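Protein 1d10 (PDB 1T9F) is of unknown function but belongs to the SDF2-like MIR proteins, is built on a beta-trefoil fold and probably enters the secretory pathway. Local coordinates at residues Gly36-Thr41 with Thr82-His87. Residues are numbered along the deposited sequence; the frame is centred on the assembly and turned at random.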
ATOM      1  N   GLY A  36       6.963  16.162   0.897  1.00 36.84           N
ATOM      2  CA  GLY A  36       7.887  16.283  -0.210  1.00 34.17           C
ATOM      3  C   GLY A  36       8.616  14.973  -0.450  1.00 31.24           C
ATOM      4  O   GLY A  36       9.657  14.946  -1.107  1.00 27.38           O
ATOM      5  N   GLN A  37       8.082  13.882   0.094  1.00 27.92           N
ATOM      6  CA  GLN A  37       8.694  12.567  -0.088  1.00 27.72           C
ATOM      7  C   GLN A  37       8.194  11.948  -1.395  1.00 23.04           C
ATOM      8  O   GLN A  37       7.328  12.508  -2.058  1.00 22.32           O
ATOM      9  CB  GLN A  37       8.345  11.647   1.084  1.00 25.38           C
ATOM     10  CG  GLN A  37       8.790  12.175   2.432  1.00 37.82           C
ATOM     11  CD  GLN A  37       8.426  11.241   3.569  1.00 39.23           C
ATOM     12  OE1 GLN A  37       7.371  10.616   3.555  1.00 30.71           O
ATOM     13  NE2 GLN A  37       9.294  11.159   4.571  1.00 40.25           N
ATOM     14  N   GLN A  38       8.738  10.789  -1.749  1.00 23.53           N
ATOM     15  CA  GLN A  38       8.358  10.093  -2.976  1.00 23.22           C
ATOM     16  C   GLN A  38       6.864   9.806  -2.966  1.00 22.82           C
ATOM     17  O   GLN A  38       6.335   9.299  -1.982  1.00 23.62           O
ATOM     18  CB  GLN A  38       9.132   8.783  -3.091  1.00 21.79           C
ATOM     19  CG  GLN A  38       9.068   8.145  -4.459  1.00 18.27           C
ATOM     20  CD  GLN A  38       9.927   6.909  -4.541  1.00 29.61           C
ATOM     21  OE1 GLN A  38       9.426   5.777  -4.527  1.00 25.89           O
ATOM     22  NE2 GLN A  38      11.236   7.110  -4.606  1.00 22.57           N
ATOM     23  N   SER A  39       6.190  10.129  -4.065  1.00 24.36           N
ATOM     24  CA  SER A  39       4.753   9.920  -4.159  1.00 20.75           C
ATOM     25  C   SER A  39       4.343   8.460  -4.370  1.00 24.93           C
ATOM     26  O   SER A  39       5.152   7.612  -4.763  1.00 20.82           O
ATOM     27  CB  SER A  39       4.172  10.757  -5.297  1.00 22.06           C
ATOM     28  OG  SER A  39       4.640  10.306  -6.555  1.00 28.40           O
ATOM     29  N   VAL A  40       3.067   8.191  -4.102  1.00 22.74           N
ATOM     30  CA  VAL A  40       2.474   6.869  -4.275  1.00 18.26           C
ATOM     31  C   VAL A  40       1.172   7.101  -5.021  1.00 17.40           C
ATOM     32  O   VAL A  40       0.401   7.988  -4.665  1.00 22.30           O
ATOM     33  CB  VAL A  40       2.145   6.203  -2.923  1.00 19.67           C
ATOM     34  CG1 VAL A  40       1.332   4.925  -3.152  1.00 13.08           C
ATOM     35  CG2 VAL A  40       3.433   5.883  -2.175  1.00 18.01           C
ATOM     36  N   THR A  41       0.929   6.315  -6.061  1.00 19.62           N
ATOM     37  CA  THR A  41      -0.292   6.457  -6.845  1.00 17.41           C
ATOM     38  C   THR A  41      -0.873   5.087  -7.171  1.00 16.60           C
ATOM     39  O   THR A  41      -0.408   4.061  -6.668  1.00 17.67           O
ATOM     40  CB  THR A  41      -0.009   7.145  -8.193  1.00 22.94           C
ATOM     41  OG1 THR A  41       0.730   6.241  -9.034  1.00 15.08           O
ATOM     42  CG2 THR A  41       0.808   8.429  -7.986  1.00 17.23           C
ATOM     43  N   THR A  82      12.441   1.076  -5.934  1.00 26.74           N
ATOM     44  CA  THR A  82      13.089   2.201  -5.260  1.00 24.64           C
ATOM     45  C   THR A  82      13.556   1.875  -3.848  1.00 26.22           C
ATOM     46  O   THR A  82      14.209   2.692  -3.203  1.00 27.05           O
ATOM     47  CB  THR A  82      12.177   3.436  -5.204  1.00 23.10           C
ATOM     48  OG1 THR A  82      11.026   3.154  -4.393  1.00 17.86           O
ATOM     49  CG2 THR A  82      11.737   3.827  -6.609  1.00 25.16           C
ATOM     50  N   GLY A  83      13.215   0.683  -3.372  1.00 24.79           N
ATOM     51  CA  GLY A  83      13.630   0.262  -2.046  1.00 32.71           C
ATOM     52  C   GLY A  83      12.973   0.968  -0.873  1.00 30.03           C
ATOM     53  O   GLY A  83      13.366   0.756   0.277  1.00 25.94           O
ATOM     54  N   THR A  84      11.980   1.801  -1.163  1.00 17.98           N
ATOM     55  CA  THR A  84      11.247   2.547  -0.149  1.00 19.89           C
ATOM     56  C   THR A  84      10.111   1.701   0.455  1.00 19.98           C
ATOM     57  O   THR A  84       9.863   0.575   0.013  1.00 15.58           O
ATOM     58  CB  THR A  84      10.625   3.803  -0.764  1.00 18.62           C
ATOM     59  OG1 THR A  84       9.910   3.429  -1.944  1.00 23.14           O
ATOM     60  CG2 THR A  84      11.696   4.830  -1.129  1.00 22.72           C
ATOM     61  N   PHE A  85       9.425   2.253   1.455  1.00 17.92           N
ATOM     62  CA  PHE A  85       8.309   1.561   2.101  1.00 18.35           C
ATOM     63  C   PHE A  85       7.030   2.397   2.075  1.00 18.27           C
ATOM     64  O   PHE A  85       7.079   3.624   2.168  1.00 23.05           O
ATOM     65  CB  PHE A  85       8.647   1.217   3.564  1.00 22.41           C
ATOM     66  CG  PHE A  85       9.508  -0.010   3.723  1.00 21.72           C
ATOM     67  CD1 PHE A  85      10.894   0.091   3.750  1.00 18.02           C
ATOM     68  CD2 PHE A  85       8.925  -1.272   3.832  1.00 15.54           C
ATOM     69  CE1 PHE A  85      11.693  -1.044   3.880  1.00 15.30           C
ATOM     70  CE2 PHE A  85       9.711  -2.410   3.962  1.00 13.76           C
ATOM     71  CZ  PHE A  85      11.104  -2.296   3.987  1.00 20.90           C
ATOM     72  N   LEU A  86       5.882   1.734   1.940  1.00 19.81           N
ATOM     73  CA  LEU A  86       4.609   2.443   1.941  1.00 12.06           C
ATOM     74  C   LEU A  86       4.576   3.134   3.303  1.00 17.67           C
ATOM     75  O   LEU A  86       4.669   2.480   4.348  1.00 19.96           O
ATOM     76  CB  LEU A  86       3.458   1.454   1.831  1.00 16.62           C
ATOM     77  CG  LEU A  86       2.097   2.081   1.578  1.00 15.69           C
ATOM     78  CD1 LEU A  86       2.111   2.808   0.223  1.00 15.71           C
ATOM     79  CD2 LEU A  86       1.037   0.993   1.607  1.00 13.78           C
ATOM     80  N   HIS A  87       4.410   4.447   3.289  1.00 17.70           N
ATOM     81  CA  HIS A  87       4.471   5.233   4.515  1.00 24.95           C
ATOM     82  C   HIS A  87       3.336   6.229   4.681  1.00 22.73           C
ATOM     83  O   HIS A  87       2.749   6.696   3.704  1.00 22.46           O
ATOM     84  CB  HIS A  87       5.797   6.001   4.501  1.00 20.61           C
ATOM     85  CG  HIS A  87       6.162   6.642   5.801  1.00 20.55           C
ATOM     86  ND1 HIS A  87       6.916   5.998   6.760  1.00 22.75           N
ATOM     87  CD2 HIS A  87       5.944   7.894   6.271  1.00 29.16           C
ATOM     88  CE1 HIS A  87       7.155   6.830   7.759  1.00 23.47           C
ATOM     89  NE2 HIS A  87       6.577   7.986   7.488  1.00 22.42           N
TER
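Gln38 meets Thr82 and Thr84 where two repeats of the beta-trefoil, the fold of MIR proteins, come together: strand 38-43 and strand 85-89 do not pair directly, and both hydrogen-bond to strand 100-105. The polar part of the contact gathers on Gln38. Its side chain is fully extended, with CG anti to the backbone N (chi1 -166°), which carries the amide out toward the turn before strand 85-89. There OE1 lies 3.1 Å from Thr82 OG1, a possible hydrogen bond, unsettled because Thr82 OG1 is also hydrogen-bonded to His79 ND1. Thr84 OG1 is hydrogen-bonded to Thr82 OG1 at 2.7 Å, either hydroxyl able to donate, while Ser26 OG is also hydrogen-bonded to Gln38 OE1. With an alanine at Gln38, Ser26 OG is likely to lose this acceptor and Thr82 its possible partner. Gln37 OE1, hydrogen-bonded to Ser103 OG, comes obliquely to 4.1 Å from His87 CD2, with the amide and ring planes 69° apart; Asp115 holds the ring at ND1. In the apolar part the side chains of Val40 and Leu86 cross at about a right angle: Leu86 CD1 sits against both branches of Val40, 4.1 Å from CG1 and CG2 alike.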